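PDB 5Y1A: 35 kDa hemin binding protein, which probably binds hemin, carries a thioredoxin-like domain, and is a cargo of the type IX secretion system in Porphyromonas gingivalis. Local coordinates for residues A[292-300]-A[318-328]. Numbering follows the deposited sequence. Where two conformers were deposited one is given.
Sequences VQNGKIVVE and NESLVPGVYVV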
loop_
_atom_site.group_PDB
_atom_site.type_symbol
_atom_site.label_atom_id
_atom_site.label_comp_id
_atom_site.label_asym_id
_atom_site.label_seq_id
_atom_site.Cartn_x
_atom_site.Cartn_y
_atom_site.Cartn_z
ATOM N N VAL A 292 28.217 -20.683 -3.563
ATOM C CA VAL A 292 28.331 -20.279 -4.972
ATOM C C VAL A 292 29.736 -20.564 -5.486
ATOM O O VAL A 292 30.722 -20.058 -4.932
ATOM C CB VAL A 292 28.011 -18.782 -5.170
ATOM C CG1 VAL A 292 28.087 -18.417 -6.650
ATOM C CG2 VAL A 292 26.651 -18.448 -4.606
ATOM N N GLN A 293 29.810 -21.381 -6.534
ATOM C CA GLN A 293 31.067 -21.728 -7.185
ATOM C C GLN A 293 30.921 -21.634 -8.697
ATOM O O GLN A 293 30.071 -22.312 -9.291
ATOM C CB GLN A 293 31.494 -23.138 -6.792
ATOM C CG GLN A 293 32.831 -23.570 -7.386
ATOM C CD GLN A 293 33.490 -24.652 -6.575
ATOM O OE1 GLN A 293 32.946 -25.752 -6.424
ATOM N NE2 GLN A 293 34.671 -24.350 -6.039
ATOM N N ASN A 294 31.726 -20.771 -9.314
ATOM C CA ASN A 294 31.751 -20.645 -10.771
ATOM C C ASN A 294 30.398 -20.166 -11.329
ATOM O O ASN A 294 29.908 -20.691 -12.333
ATOM C CB ASN A 294 32.157 -21.993 -11.395
ATOM C CG ASN A 294 32.826 -21.851 -12.752
ATOM O OD1 ASN A 294 32.598 -20.888 -13.488
ATOM N ND2 ASN A 294 33.658 -22.830 -13.092
ATOM N N GLY A 295 29.797 -19.182 -10.660
ATOM C CA GLY A 295 28.508 -18.628 -11.082
ATOM C C GLY A 295 27.256 -19.462 -10.816
ATOM O O GLY A 295 26.161 -19.039 -11.162
ATOM N N LYS A 296 27.406 -20.642 -10.213
ATOM C CA LYS A 296 26.250 -21.488 -9.931
ATOM C C LYS A 296 26.145 -21.867 -8.443
ATOM O O LYS A 296 27.143 -21.848 -7.721
ATOM C CB LYS A 296 26.262 -22.735 -10.827
ATOM C CG LYS A 296 26.951 -23.947 -10.245
ATOM C CD LYS A 296 27.239 -25.008 -11.314
ATOM C CE LYS A 296 26.023 -25.880 -11.607
ATOM N NZ LYS A 296 25.907 -26.165 -13.074
ATOM N N ILE A 297 24.932 -22.202 -7.996
ATOM C CA ILE A 297 24.745 -22.657 -6.616
ATOM C C ILE A 297 24.999 -24.159 -6.556
ATOM O O ILE A 297 24.495 -24.932 -7.393
ATOM C CB ILE A 297 23.361 -22.235 -6.040
ATOM C CG1 ILE A 297 23.262 -20.702 -6.024
ATOM C CG2 ILE A 297 23.114 -22.838 -4.619
ATOM C CD1 ILE A 297 21.870 -20.169 -5.718
ATOM N N VAL A 298 25.816 -24.549 -5.574
ATOM C CA VAL A 298 26.179 -25.945 -5.374
ATOM C C VAL A 298 25.701 -26.386 -3.993
ATOM O O VAL A 298 25.800 -25.630 -3.016
ATOM C CB VAL A 298 27.712 -26.154 -5.525
ATOM C CG1 VAL A 298 28.103 -27.634 -5.328
ATOM C CG2 VAL A 298 28.206 -25.633 -6.883
ATOM N N VAL A 299 25.156 -27.598 -3.937
ATOM C CA VAL A 299 24.778 -28.242 -2.680
ATOM C C VAL A 299 25.468 -29.603 -2.641
ATOM O O VAL A 299 25.247 -30.440 -3.522
ATOM C CB VAL A 299 23.238 -28.414 -2.575
ATOM C CG1 VAL A 299 22.840 -29.114 -1.268
ATOM C CG2 VAL A 299 22.547 -27.056 -2.683
ATOM N N GLU A 300 26.360 -29.797 -1.675
ATOM C CA GLU A 300 27.145 -31.037 -1.601
ATOM C C GLU A 300 26.407 -32.122 -0.824
ATOM O O GLU A 300 26.744 -33.309 -0.909
ATOM C CB GLU A 300 28.528 -30.786 -0.997
ATOM C CG GLU A 300 29.543 -30.185 -1.962
ATOM C CD GLU A 300 30.916 -30.028 -1.338
ATOM O OE1 GLU A 300 31.384 -30.974 -0.674
ATOM O OE2 GLU A 300 31.533 -28.958 -1.508
ATOM N N ASN A 318 20.076 -22.402 -13.018
ATOM C CA ASN A 318 21.191 -22.328 -12.082
ATOM C C ASN A 318 22.549 -22.226 -12.787
ATOM O O ASN A 318 23.364 -23.150 -12.728
ATOM C CB ASN A 318 21.139 -23.531 -11.125
ATOM C CG ASN A 318 22.177 -23.456 -10.031
ATOM O OD1 ASN A 318 22.680 -22.376 -9.692
ATOM N ND2 ASN A 318 22.515 -24.613 -9.468
ATOM N N GLU A 319 22.793 -21.088 -13.439
ATOM C CA GLU A 319 24.003 -20.889 -14.231
ATOM C C GLU A 319 24.256 -19.397 -14.462
ATOM O O GLU A 319 23.310 -18.626 -14.683
ATOM C CB GLU A 319 23.869 -21.627 -15.574
ATOM C CG GLU A 319 25.117 -21.606 -16.452
ATOM C CD GLU A 319 24.893 -22.300 -17.781
ATOM O OE1 GLU A 319 24.091 -23.258 -17.830
ATOM O OE2 GLU A 319 25.513 -21.882 -18.783
ATOM N N SER A 320 25.531 -19.011 -14.413
ATOM C CA SER A 320 25.969 -17.611 -14.617
ATOM C C SER A 320 25.115 -16.609 -13.860
ATOM O O SER A 320 24.725 -15.587 -14.397
ATOM C CB SER A 320 26.021 -17.257 -16.114
ATOM O OG SER A 320 26.845 -18.188 -16.795
ATOM N N LEU A 321 24.821 -16.920 -12.600
ATOM C CA LEU A 321 23.944 -16.071 -11.794
ATOM C C LEU A 321 24.579 -14.713 -11.538
ATOM O O LEU A 321 25.747 -14.628 -11.096
ATOM C CB LEU A 321 23.621 -16.762 -10.463
ATOM C CG LEU A 321 22.899 -18.117 -10.547
ATOM C CD1 LEU A 321 22.756 -18.681 -9.128
ATOM C CD2 LEU A 321 21.535 -17.982 -11.240
ATOM N N VAL A 322 23.819 -13.657 -11.824
ATOM C CA VAL A 322 24.284 -12.305 -11.588
ATOM C C VAL A 322 24.123 -11.992 -10.099
ATOM O O VAL A 322 23.314 -12.642 -9.420
ATOM C CB VAL A 322 23.518 -11.248 -12.442
ATOM C CG1 VAL A 322 23.680 -11.539 -13.940
ATOM C CG2 VAL A 322 22.034 -11.148 -12.027
ATOM N N PRO A 323 24.883 -10.999 -9.594
ATOM C CA PRO A 323 24.782 -10.630 -8.184
ATOM C C PRO A 323 23.352 -10.296 -7.769
ATOM O O PRO A 323 22.596 -9.658 -8.513
ATOM C CB PRO A 323 25.696 -9.408 -8.082
ATOM C CG PRO A 323 26.758 -9.702 -9.111
ATOM C CD PRO A 323 25.919 -10.193 -10.273
ATOM N N GLY A 324 22.991 -10.775 -6.592
ATOM C CA GLY A 324 21.648 -10.606 -6.082
ATOM C C GLY A 324 21.344 -11.722 -5.109
ATOM O O GLY A 324 22.190 -12.590 -4.844
ATOM N N VAL A 325 20.138 -11.690 -4.555
ATOM C CA VAL A 325 19.725 -12.707 -3.610
ATOM C C VAL A 325 18.847 -13.721 -4.340
ATOM O O VAL A 325 18.009 -13.345 -5.165
ATOM C CB VAL A 325 18.941 -12.112 -2.404
ATOM C CG1 VAL A 325 18.475 -13.244 -1.496
ATOM C CG2 VAL A 325 19.804 -11.117 -1.623
ATOM N N TYR A 326 19.088 -15.003 -4.048
ATOM C CA TYR A 326 18.316 -16.122 -4.601
ATOM C C TYR A 326 17.749 -16.992 -3.487
ATOM O O TYR A 326 18.341 -17.097 -2.414
ATOM C CB TYR A 326 19.201 -16.977 -5.511
ATOM C CG TYR A 326 19.742 -16.195 -6.691
ATOM C CD1 TYR A 326 19.117 -16.252 -7.943
ATOM C CD2 TYR A 326 20.858 -15.379 -6.546
ATOM C CE1 TYR A 326 19.613 -15.517 -9.029
ATOM C CE2 TYR A 326 21.361 -14.618 -7.630
ATOM C CZ TYR A 326 20.728 -14.708 -8.864
ATOM O OH TYR A 326 21.204 -13.984 -9.934
ATOM N N VAL A 327 16.609 -17.611 -3.752
ATOM C CA VAL A 327 16.056 -18.624 -2.849
ATOM C C VAL A 327 16.244 -19.997 -3.477
ATOM O O VAL A 327 15.812 -20.236 -4.611
ATOM C CB VAL A 327 14.554 -18.371 -2.578
ATOM C CG1 VAL A 327 13.965 -19.468 -1.673
ATOM C CG2 VAL A 327 14.363 -17.013 -1.932
ATOM N N VAL A 328 16.910 -20.892 -2.756
ATOM C CA VAL A 328 17.079 -22.246 -3.244
ATOM C C VAL A 328 16.108 -23.116 -2.474
ATOM O O VAL A 328 16.145 -23.146 -1.250
ATOM C CB VAL A 328 18.501 -22.780 -3.024
ATOM C CG1 VAL A 328 18.641 -24.167 -3.659
ATOM C CG2 VAL A 328 19.533 -21.798 -3.596
HETATM O O HOH W 1 27.730 -20.787 -13.857
#
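Asn-318 makes two side-chain hydrogen bonds to the backbone of Ile-297. Asn-318 OD1 accepts from Ile-297 N at 2.8 Å, with the N-H on a lone pair in the carbonyl plane. Asn-318 ND2 donates to Ile-297 O at 2.9 Å, nearly straight at 172°, and that oxygen lies in the amide plane. CG of Asn-318 stands anti to its own backbone N (chi1 -174°), which carries the amide across to the strand 296-298. The two bonds settle which end of the amide is oxygen and fix its rotation, much as a neighbouring strand would pair with the backbone.

Two residues earlier, Gly-295 O accepts from Leu-321 N at 2.9 Å. Gly-295 belongs to the type I' turn from Gln-293 to Lys-296, and its positive phi suits glycine. A water takes the N-H of Ser-320 and donates to Asn-294 O.

Next to these bonds is the buried side chain of Ile-297. Ile-297 CG1 sits beside the backbone N (chi1 -61°) and packs against Leu-321 CD1 at 3.7 Å, the two side chains crossing at about a right angle. Ile-297 CD1 meets Val-328 CG2 tip to tip at 3.6 Å. Met-306 of strand 305-309 also touches Asn-318 and Val-328.

The contact joins the hairpin of strands 291-293 and 296-298, which precedes the C-terminal four-stranded antiparallel sheet, to the loop before strand 324-332 and to that strand. The two amide bonds and the backbone bond probably fix the hairpin against the loop 318-323, and apolar packing of Ile-297 against Leu-321 and Val-328 lies alongside.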